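Local coordinates for UPF0255 protein frsA (Vibrio vulnificus, PDB 4I4C) that probably hydrolyses carboxylic esters to an alcohol and a carboxylate, at residues Glu66-His79 / His94-Gly106. Sequence-based numbering, arbitrary orientation.
Sequences EQEQVLARIASSKH and HSGNWAYEWTRLG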
ATOM      1  N   GLU A  66      12.981  12.096 -13.312  1.00 24.27           N
ATOM      2  CA  GLU A  66      13.298  10.730 -13.743  1.00 24.39           C
ATOM      3  C   GLU A  66      12.023   9.922 -13.999  1.00 21.90           C
ATOM      4  O   GLU A  66      11.973   9.090 -14.894  1.00 18.95           O
ATOM      5  CB  GLU A  66      14.165  10.016 -12.707  1.00 26.81           C
ATOM      6  CG  GLU A  66      15.519  10.668 -12.450  1.00 34.78           C
ATOM      7  CD  GLU A  66      16.229  10.081 -11.239  1.00 44.11           C
ATOM      8  OE1 GLU A  66      15.599   9.299 -10.492  1.00 44.73           O
ATOM      9  OE2 GLU A  66      17.416  10.404 -11.029  1.00 52.64           O
ATOM     10  N   GLN A  67      10.992  10.184 -13.201  1.00 22.46           N
ATOM     11  CA  GLN A  67       9.685   9.573 -13.410  1.00 22.17           C
ATOM     12  C   GLN A  67       9.088   9.961 -14.767  1.00 19.06           C
ATOM     13  O   GLN A  67       8.536   9.116 -15.481  1.00 19.38           O
ATOM     14  CB  GLN A  67       8.727   9.967 -12.275  1.00 21.99           C
ATOM     15  CG  GLN A  67       7.286   9.652 -12.557  1.00 13.23           C
ATOM     16  CD  GLN A  67       6.420   9.692 -11.309  1.00 19.14           C
ATOM     17  OE1 GLN A  67       6.050   8.649 -10.776  1.00 18.67           O
ATOM     18  NE2 GLN A  67       6.086  10.894 -10.846  1.00 18.11           N
ATOM     19  N   GLU A  68       9.198  11.236 -15.127  1.00 17.56           N
ATOM     20  CA  GLU A  68       8.698  11.667 -16.428  1.00 19.56           C
ATOM     21  C   GLU A  68       9.515  11.029 -17.549  1.00 21.95           C
ATOM     22  O   GLU A  68       8.954  10.648 -18.574  1.00 18.82           O
ATOM     23  CB  GLU A  68       8.673  13.190 -16.585  1.00 26.24           C
ATOM     24  CG  GLU A  68       7.605  13.912 -15.747  1.00 31.91           C
ATOM     25  CD  GLU A  68       6.253  13.203 -15.760  1.00 34.76           C
ATOM     26  OE1 GLU A  68       5.841  12.663 -16.816  1.00 22.57           O
ATOM     27  OE2 GLU A  68       5.593  13.188 -14.704  1.00 28.98           O
ATOM     28  N   GLN A  69      10.829  10.909 -17.359  1.00 16.43           N
ATOM     29  CA  GLN A  69      11.674  10.254 -18.375  1.00 17.89           C
ATOM     30  C   GLN A  69      11.226   8.790 -18.553  1.00 21.70           C
ATOM     31  O   GLN A  69      11.136   8.286 -19.681  1.00 20.77           O
ATOM     32  CB  GLN A  69      13.161  10.344 -18.015  1.00 23.10           C
ATOM     33  CG  GLN A  69      13.715  11.785 -18.000  1.00 24.65           C
ATOM     34  CD  GLN A  69      15.181  11.872 -17.601  1.00 32.18           C
ATOM     35  OE1 GLN A  69      15.808  10.872 -17.253  1.00 39.52           O
ATOM     36  NE2 GLN A  69      15.736  13.084 -17.654  1.00 24.97           N
ATOM     37  N   VAL A  70      10.926   8.128 -17.437  1.00 19.73           N
ATOM     38  CA  VAL A  70      10.460   6.742 -17.460  1.00 19.77           C
ATOM     39  C   VAL A  70       9.117   6.639 -18.158  1.00 18.45           C
ATOM     40  O   VAL A  70       8.942   5.824 -19.067  1.00 14.64           O
ATOM     41  CB  VAL A  70      10.352   6.146 -16.029  1.00 16.49           C
ATOM     42  CG1 VAL A  70       9.648   4.801 -16.066  1.00 18.80           C
ATOM     43  CG2 VAL A  70      11.738   6.004 -15.413  1.00 19.73           C
ATOM     44  N   LEU A  71       8.180   7.489 -17.756  1.00 15.60           N
ATOM     45  CA  LEU A  71       6.840   7.468 -18.334  1.00 20.27           C
ATOM     46  C   LEU A  71       6.850   7.843 -19.817  1.00 21.72           C
ATOM     47  O   LEU A  71       6.068   7.303 -20.607  1.00 20.84           O
ATOM     48  CB  LEU A  71       5.892   8.376 -17.548  1.00 14.66           C
ATOM     49  CG  LEU A  71       5.569   7.894 -16.124  1.00 14.61           C
ATOM     50  CD1 LEU A  71       4.707   8.927 -15.376  1.00 14.18           C
ATOM     51  CD2 LEU A  71       4.864   6.550 -16.139  1.00 13.55           C
ATOM     52  N   ALA A  72       7.733   8.763 -20.192  1.00 18.15           N
ATOM     53  CA  ALA A  72       7.877   9.134 -21.596  1.00 19.17           C
ATOM     54  C   ALA A  72       8.385   7.972 -22.447  1.00 21.95           C
ATOM     55  O   ALA A  72       7.859   7.725 -23.524  1.00 21.50           O
ATOM     56  CB  ALA A  72       8.772  10.355 -21.749  1.00 18.55           C
ATOM     57  N   ARG A  73       9.394   7.249 -21.970  1.00 17.51           N
ATOM     58  CA  ARG A  73       9.891   6.096 -22.725  1.00 16.49           C
ATOM     59  C   ARG A  73       8.802   5.016 -22.868  1.00 16.72           C
ATOM     60  O   ARG A  73       8.767   4.288 -23.858  1.00 19.22           O
ATOM     61  CB  ARG A  73      11.149   5.506 -22.078  1.00 20.60           C
ATOM     62  CG  ARG A  73      12.432   6.324 -22.271  1.00 19.92           C
ATOM     63  CD  ARG A  73      13.573   5.677 -21.496  1.00 18.34           C
ATOM     64  NE  ARG A  73      14.875   6.256 -21.834  1.00 23.41           N
ATOM     65  CZ  ARG A  73      15.667   5.810 -22.810  1.00 25.41           C
ATOM     66  NH1 ARG A  73      15.303   4.767 -23.540  1.00 21.80           N
ATOM     67  NH2 ARG A  73      16.835   6.399 -23.045  1.00 29.38           N
ATOM     68  N   ILE A  74       7.915   4.927 -21.874  1.00 15.00           N
ATOM     69  CA  ILE A  74       6.793   3.989 -21.893  1.00 15.23           C
ATOM     70  C   ILE A  74       5.713   4.448 -22.875  1.00 17.48           C
ATOM     71  O   ILE A  74       5.216   3.665 -23.692  1.00 14.87           O
ATOM     72  CB  ILE A  74       6.141   3.861 -20.488  1.00 18.48           C
ATOM     73  CG1 ILE A  74       7.044   3.077 -19.524  1.00 13.71           C
ATOM     74  CG2 ILE A  74       4.750   3.214 -20.598  1.00 15.19           C
ATOM     75  CD1 ILE A  74       6.555   3.122 -18.063  1.00 15.48           C
ATOM     76  N   ALA A  75       5.344   5.717 -22.786  1.00 18.36           N
ATOM     77  CA  ALA A  75       4.268   6.243 -23.625  1.00 17.98           C
ATOM     78  C   ALA A  75       4.701   6.491 -25.085  1.00 23.78           C
ATOM     79  O   ALA A  75       3.859   6.476 -25.986  1.00 26.80           O
ATOM     80  CB  ALA A  75       3.702   7.492 -23.021  1.00 16.80           C
ATOM     81  N   SER A  76       5.997   6.722 -25.300  1.00 18.28           N
ATOM     82  CA  SER A  76       6.558   6.992 -26.638  1.00 26.18           C
ATOM     83  C   SER A  76       6.843   5.750 -27.439  1.00 24.24           C
ATOM     84  O   SER A  76       7.198   5.844 -28.606  1.00 20.51           O
ATOM     85  CB  SER A  76       7.897   7.745 -26.546  1.00 17.47           C
ATOM     86  OG  SER A  76       7.689   9.101 -26.239  1.00 55.79           O
ATOM     87  N   SER A  77       6.757   4.592 -26.807  1.00 16.64           N
ATOM     88  CA  SER A  77       7.208   3.373 -27.448  1.00 18.64           C
ATOM     89  C   SER A  77       6.430   3.034 -28.720  1.00 25.69           C
ATOM     90  O   SER A  77       5.216   3.270 -28.810  1.00 20.85           O
ATOM     91  CB  SER A  77       7.180   2.206 -26.478  1.00 16.61           C
ATOM     92  OG  SER A  77       7.624   1.019 -27.109  1.00 22.86           O
ATOM     93  N   LYS A  78       7.158   2.495 -29.701  1.00 28.87           N
ATOM     94  CA  LYS A  78       6.579   2.048 -30.969  1.00 34.11           C
ATOM     95  C   LYS A  78       6.261   0.563 -30.907  1.00 30.34           C
ATOM     96  O   LYS A  78       5.620   0.017 -31.802  1.00 28.43           O
ATOM     97  CB  LYS A  78       7.546   2.301 -32.129  1.00 42.56           C
ATOM     98  CG  LYS A  78       7.972   3.746 -32.294  1.00 51.50           C
ATOM     99  CD  LYS A  78       6.813   4.625 -32.719  1.00 54.69           C
ATOM    100  CE  LYS A  78       7.306   5.868 -33.443  1.00 60.16           C
ATOM    101  NZ  LYS A  78       7.962   5.530 -34.749  1.00 63.92           N
ATOM    102  N   HIS A  79       6.716  -0.091 -29.847  1.00 25.78           N
ATOM    103  CA  HIS A  79       6.449  -1.510 -29.672  1.00 27.50           C
ATOM    104  C   HIS A  79       4.974  -1.852 -29.478  1.00 28.40           C
ATOM    105  O   HIS A  79       4.182  -1.034 -28.997  1.00 24.52           O
ATOM    106  CB  HIS A  79       7.309  -2.085 -28.555  1.00 25.76           C
ATOM    107  CG  HIS A  79       8.737  -2.274 -28.953  1.00 30.38           C
ATOM    108  ND1 HIS A  79       9.796  -1.909 -28.149  1.00 23.15           N
ATOM    109  CD2 HIS A  79       9.283  -2.773 -30.088  1.00 32.92           C
ATOM    110  CE1 HIS A  79      10.932  -2.192 -28.764  1.00 25.25           C
ATOM    111  NE2 HIS A  79      10.648  -2.717 -29.943  1.00 31.05           N
ATOM    112  N   HIS A  94      11.189  -5.435 -22.622  1.00 18.62           N
ATOM    113  CA  HIS A  94      12.102  -4.646 -23.456  1.00 22.56           C
ATOM    114  C   HIS A  94      11.602  -3.213 -23.514  1.00 28.59           C
ATOM    115  O   HIS A  94      10.600  -2.888 -22.872  1.00 23.05           O
ATOM    116  CB  HIS A  94      12.213  -5.222 -24.870  1.00 30.86           C
ATOM    117  CG  HIS A  94      10.904  -5.355 -25.583  1.00 45.05           C
ATOM    118  ND1 HIS A  94      10.504  -4.490 -26.578  1.00 51.44           N
ATOM    119  CD2 HIS A  94       9.914  -6.270 -25.464  1.00 53.11           C
ATOM    120  CE1 HIS A  94       9.319  -4.857 -27.032  1.00 50.46           C
ATOM    121  NE2 HIS A  94       8.939  -5.936 -26.373  1.00 52.74           N
ATOM    122  N   SER A  95      12.299  -2.367 -24.269  1.00 27.12           N
ATOM    123  CA  SER A  95      11.998  -0.936 -24.322  1.00 26.79           C
ATOM    124  C   SER A  95      10.494  -0.635 -24.449  1.00 18.71           C
ATOM    125  O   SER A  95       9.783  -1.243 -25.252  1.00 21.21           O
ATOM    126  CB  SER A  95      12.774  -0.267 -25.453  1.00 26.23           C
ATOM    127  OG  SER A  95      12.086  -0.392 -26.682  1.00 26.04           O
ATOM    128  N   GLY A  96      10.002   0.281 -23.625  1.00 18.20           N
ATOM    129  CA  GLY A  96       8.586   0.611 -23.663  1.00 20.00           C
ATOM    130  C   GLY A  96       7.732  -0.148 -22.660  1.00 19.36           C
ATOM    131  O   GLY A  96       6.666   0.317 -22.281  1.00 18.01           O
ATOM    132  N   ASN A  97       8.188  -1.321 -22.233  1.00 18.93           N
ATOM    133  CA  ASN A  97       7.438  -2.112 -21.253  1.00 16.85           C
ATOM    134  C   ASN A  97       7.512  -1.447 -19.878  1.00 17.94           C
ATOM    135  O   ASN A  97       8.562  -0.946 -19.489  1.00 15.93           O
ATOM    136  CB  ASN A  97       7.959  -3.558 -21.209  1.00 18.45           C
ATOM    137  CG  ASN A  97       7.394  -4.374 -20.028  1.00 25.25           C
ATOM    138  OD1 ASN A  97       7.960  -4.379 -18.936  1.00 19.44           O
ATOM    139  ND2 ASN A  97       6.310  -5.093 -20.270  1.00 15.10           N
ATOM    140  N   TRP A  98       6.392  -1.446 -19.154  1.00 16.23           N
ATOM    141  CA  TRP A  98       6.308  -0.778 -17.856  1.00 19.25           C
ATOM    142  C   TRP A  98       7.345  -1.326 -16.870  1.00 13.50           C
ATOM    143  O   TRP A  98       8.162  -0.574 -16.347  1.00 15.50           O
ATOM    144  CB  TRP A  98       4.899  -0.921 -17.275  1.00 16.58           C
ATOM    145  CG  TRP A  98       4.764  -0.354 -15.885  1.00 14.08           C
ATOM    146  CD1 TRP A  98       5.110  -0.955 -14.709  1.00 14.22           C
ATOM    147  CD2 TRP A  98       4.225   0.918 -15.544  1.00 11.72           C
ATOM    148  NE1 TRP A  98       4.828  -0.127 -13.656  1.00 16.25           N
ATOM    149  CE2 TRP A  98       4.283   1.034 -14.143  1.00 17.68           C
ATOM    150  CE3 TRP A  98       3.694   1.980 -16.292  1.00 11.66           C
ATOM    151  CZ2 TRP A  98       3.842   2.168 -13.472  1.00 11.15           C
ATOM    152  CZ3 TRP A  98       3.256   3.106 -15.630  1.00 18.16           C
ATOM    153  CH2 TRP A  98       3.322   3.188 -14.226  1.00 18.83           C
ATOM    154  N   ALA A  99       7.329  -2.637 -16.647  1.00 13.73           N
ATOM    155  CA  ALA A  99       8.321  -3.257 -15.762  1.00 14.15           C
ATOM    156  C   ALA A  99       9.750  -2.990 -16.219  1.00 18.19           C
ATOM    157  O   ALA A  99      10.611  -2.697 -15.409  1.00 19.56           O
ATOM    158  CB  ALA A  99       8.091  -4.747 -15.646  1.00 16.50           C
ATOM    159  N   TYR A 100       9.995  -3.109 -17.519  1.00 17.64           N
ATOM    160  CA  TYR A 100      11.343  -2.913 -18.062  1.00 21.53           C
ATOM    161  C   TYR A 100      11.858  -1.503 -17.779  1.00 21.21           C
ATOM    162  O   TYR A 100      12.979  -1.317 -17.311  1.00 20.73           O
ATOM    163  CB  TYR A 100      11.339  -3.151 -19.568  1.00 22.08           C
ATOM    164  CG  TYR A 100      12.694  -2.957 -20.219  1.00 26.81           C
ATOM    165  CD1 TYR A 100      13.067  -1.724 -20.735  1.00 29.00           C
ATOM    166  CD2 TYR A 100      13.599  -4.004 -20.304  1.00 23.61           C
ATOM    167  CE1 TYR A 100      14.309  -1.540 -21.326  1.00 33.97           C
ATOM    168  CE2 TYR A 100      14.845  -3.833 -20.901  1.00 31.56           C
ATOM    169  CZ  TYR A 100      15.192  -2.599 -21.404  1.00 33.10           C
ATOM    170  OH  TYR A 100      16.425  -2.411 -21.987  1.00 37.56           O
ATOM    171  N   GLU A 101      11.033  -0.504 -18.074  1.00 18.59           N
ATOM    172  CA  GLU A 101      11.489   0.871 -17.962  1.00 16.61           C
ATOM    173  C   GLU A 101      11.672   1.273 -16.505  1.00 18.90           C
ATOM    174  O   GLU A 101      12.603   2.016 -16.189  1.00 17.23           O
ATOM    175  CB  GLU A 101      10.569   1.845 -18.710  1.00 15.29           C
ATOM    176  CG  GLU A 101      10.523   1.643 -20.254  1.00 15.77           C
ATOM    177  CD  GLU A 101      11.838   1.928 -20.975  1.00 18.48           C
ATOM    178  OE1 GLU A 101      12.797   2.424 -20.354  1.00 20.10           O
ATOM    179  OE2 GLU A 101      11.908   1.654 -22.196  1.00 20.53           O
ATOM    180  N   TRP A 102      10.805   0.782 -15.615  1.00 17.31           N
ATOM    181  CA  TRP A 102      10.929   1.154 -14.202  1.00 15.23           C
ATOM    182  C   TRP A 102      12.108   0.435 -13.567  1.00 16.82           C
ATOM    183  O   TRP A 102      12.798   0.988 -12.727  1.00 17.60           O
ATOM    184  CB  TRP A 102       9.637   0.900 -13.415  1.00 13.60           C
ATOM    185  CG  TRP A 102       8.628   2.002 -13.581  1.00 19.60           C
ATOM    186  CD1 TRP A 102       7.529   2.008 -14.411  1.00 12.65           C
ATOM    187  CD2 TRP A 102       8.643   3.276 -12.926  1.00 18.06           C
ATOM    188  NE1 TRP A 102       6.860   3.207 -14.298  1.00 13.14           N
ATOM    189  CE2 TRP A 102       7.519   4.001 -13.394  1.00 17.70           C
ATOM    190  CE3 TRP A 102       9.497   3.874 -11.989  1.00 13.24           C
ATOM    191  CZ2 TRP A 102       7.231   5.303 -12.954  1.00 19.26           C
ATOM    192  CZ3 TRP A 102       9.200   5.167 -11.546  1.00 14.87           C
ATOM    193  CH2 TRP A 102       8.076   5.861 -12.029  1.00 16.96           C
ATOM    194  N   THR A 103      12.351  -0.796 -14.000  1.00 16.00           N
ATOM    195  CA  THR A 103      13.488  -1.552 -13.478  1.00 18.81           C
ATOM    196  C   THR A 103      14.807  -0.911 -13.915  1.00 21.07           C
ATOM    197  O   THR A 103      15.779  -0.885 -13.155  1.00 23.24           O
ATOM    198  CB  THR A 103      13.400  -3.036 -13.901  1.00 20.16           C
ATOM    199  OG1 THR A 103      12.254  -3.625 -13.277  1.00 25.45           O
ATOM    200  CG2 THR A 103      14.632  -3.808 -13.476  1.00 17.84           C
ATOM    201  N   ARG A 104      14.825  -0.363 -15.132  1.00 19.02           N
ATOM    202  CA  ARG A 104      15.977   0.399 -15.609  1.00 26.82           C
ATOM    203  C   ARG A 104      16.353   1.524 -14.668  1.00 18.46           C
ATOM    204  O   ARG A 104      17.529   1.743 -14.406  1.00 19.43           O
ATOM    205  CB  ARG A 104      15.690   1.028 -16.966  1.00 22.68           C
ATOM    206  CG  ARG A 104      15.886   0.127 -18.123  1.00 28.69           C
ATOM    207  CD  ARG A 104      15.658   0.928 -19.404  1.00 35.89           C
ATOM    208  NE  ARG A 104      16.910   1.244 -20.079  1.00 30.35           N
ATOM    209  CZ  ARG A 104      16.976   1.804 -21.283  1.00 36.34           C
ATOM    210  NH1 ARG A 104      15.853   2.116 -21.924  1.00 28.27           N
ATOM    211  NH2 ARG A 104      18.156   2.049 -21.849  1.00 34.30           N
ATOM    212  N   LEU A 105      15.355   2.278 -14.219  1.00 17.51           N
ATOM    213  CA  LEU A 105      15.588   3.364 -13.271  1.00 25.48           C
ATOM    214  C   LEU A 105      16.083   2.805 -11.940  1.00 24.81           C
ATOM    215  O   LEU A 105      17.030   3.334 -11.360  1.00 22.45           O
ATOM    216  CB  LEU A 105      14.334   4.243 -13.074  1.00 19.37           C
ATOM    217  CG  LEU A 105      14.545   5.489 -12.202  1.00 20.36           C
ATOM    218  CD1 LEU A 105      15.633   6.441 -12.748  1.00 17.72           C
ATOM    219  CD2 LEU A 105      13.238   6.256 -11.953  1.00 20.34           C
ATOM    220  N   GLY A 106      15.462   1.729 -11.465  1.00 17.19           N
ATOM    221  CA  GLY A 106      15.982   1.045 -10.288  1.00 17.54           C
ATOM    222  C   GLY A 106      17.462   0.681 -10.395  1.00 27.44           C
ATOM    223  O   GLY A 106      18.253   0.902  -9.471  1.00 20.93           O
TER
HETATM  224  O   HOH W   1      13.016   3.097 -24.037  1.00 13.18           O
HETATM  225  O   HOH W   2      10.292   1.453 -27.087  1.00 24.31           O
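An antiparallel helix pair, 66-75 against 98-106, is built round Val70 and Trp102, with segment axes 9.4 Å apart at 151°; it belongs to the helical part that precedes the central beta-sheet in the chain. Trp102 is a knob in the hole formed by Gln67, Val70, Leu71 and Ile74. A chi1 of 170° swings Val70 CG1 away from the backbone N and squarely over the indole, 3.5 Å from the centroid of the Trp102 five-membered ring, a CH-pi contact. The other branch, CG2, meets Leu105, whose two methyls also pack on Glu66 CB. A beta-branched valine thus serves two neighbours at once. Further along, the end of Ile74 touches both indoles, its CD1 3.6 Å from Trp98 CE3, while Leu71 CD2 touches Trp98 CZ3; Ile134 and Ala135 of helix 121-136 also pack on Trp102.

At Ile74 the backbones close in, the CA atoms of Ile74 and Gly96 being 4.2 Å apart. Gly96, without a side chain, lets Ser77 CB come to 3.5 Å from Gly96 CA, and its positive phi is one that glycine adopts readily. Gly96 N donates to Glu101 OE2 at 2.7 Å, on the anti lone pair; a water joins the same oxygen to Arg73 NH1. Beyond, His79 ND1 donates to Ser95 O at 3.0 Å in a nearly straight bond, close to its ring plane, and His94 turns an edge to the His79 face, the planes 76° apart. Met91 O holds His94 NE2.

Apolar interlocking is therefore joined to a polar end where Glu101, its OE2 taken by Gly96 N and the water and its OE1 by a weak salt bridge from Arg104 NH1, probably offsets the closeness of the Arg73 and Arg104 guanidinium groups.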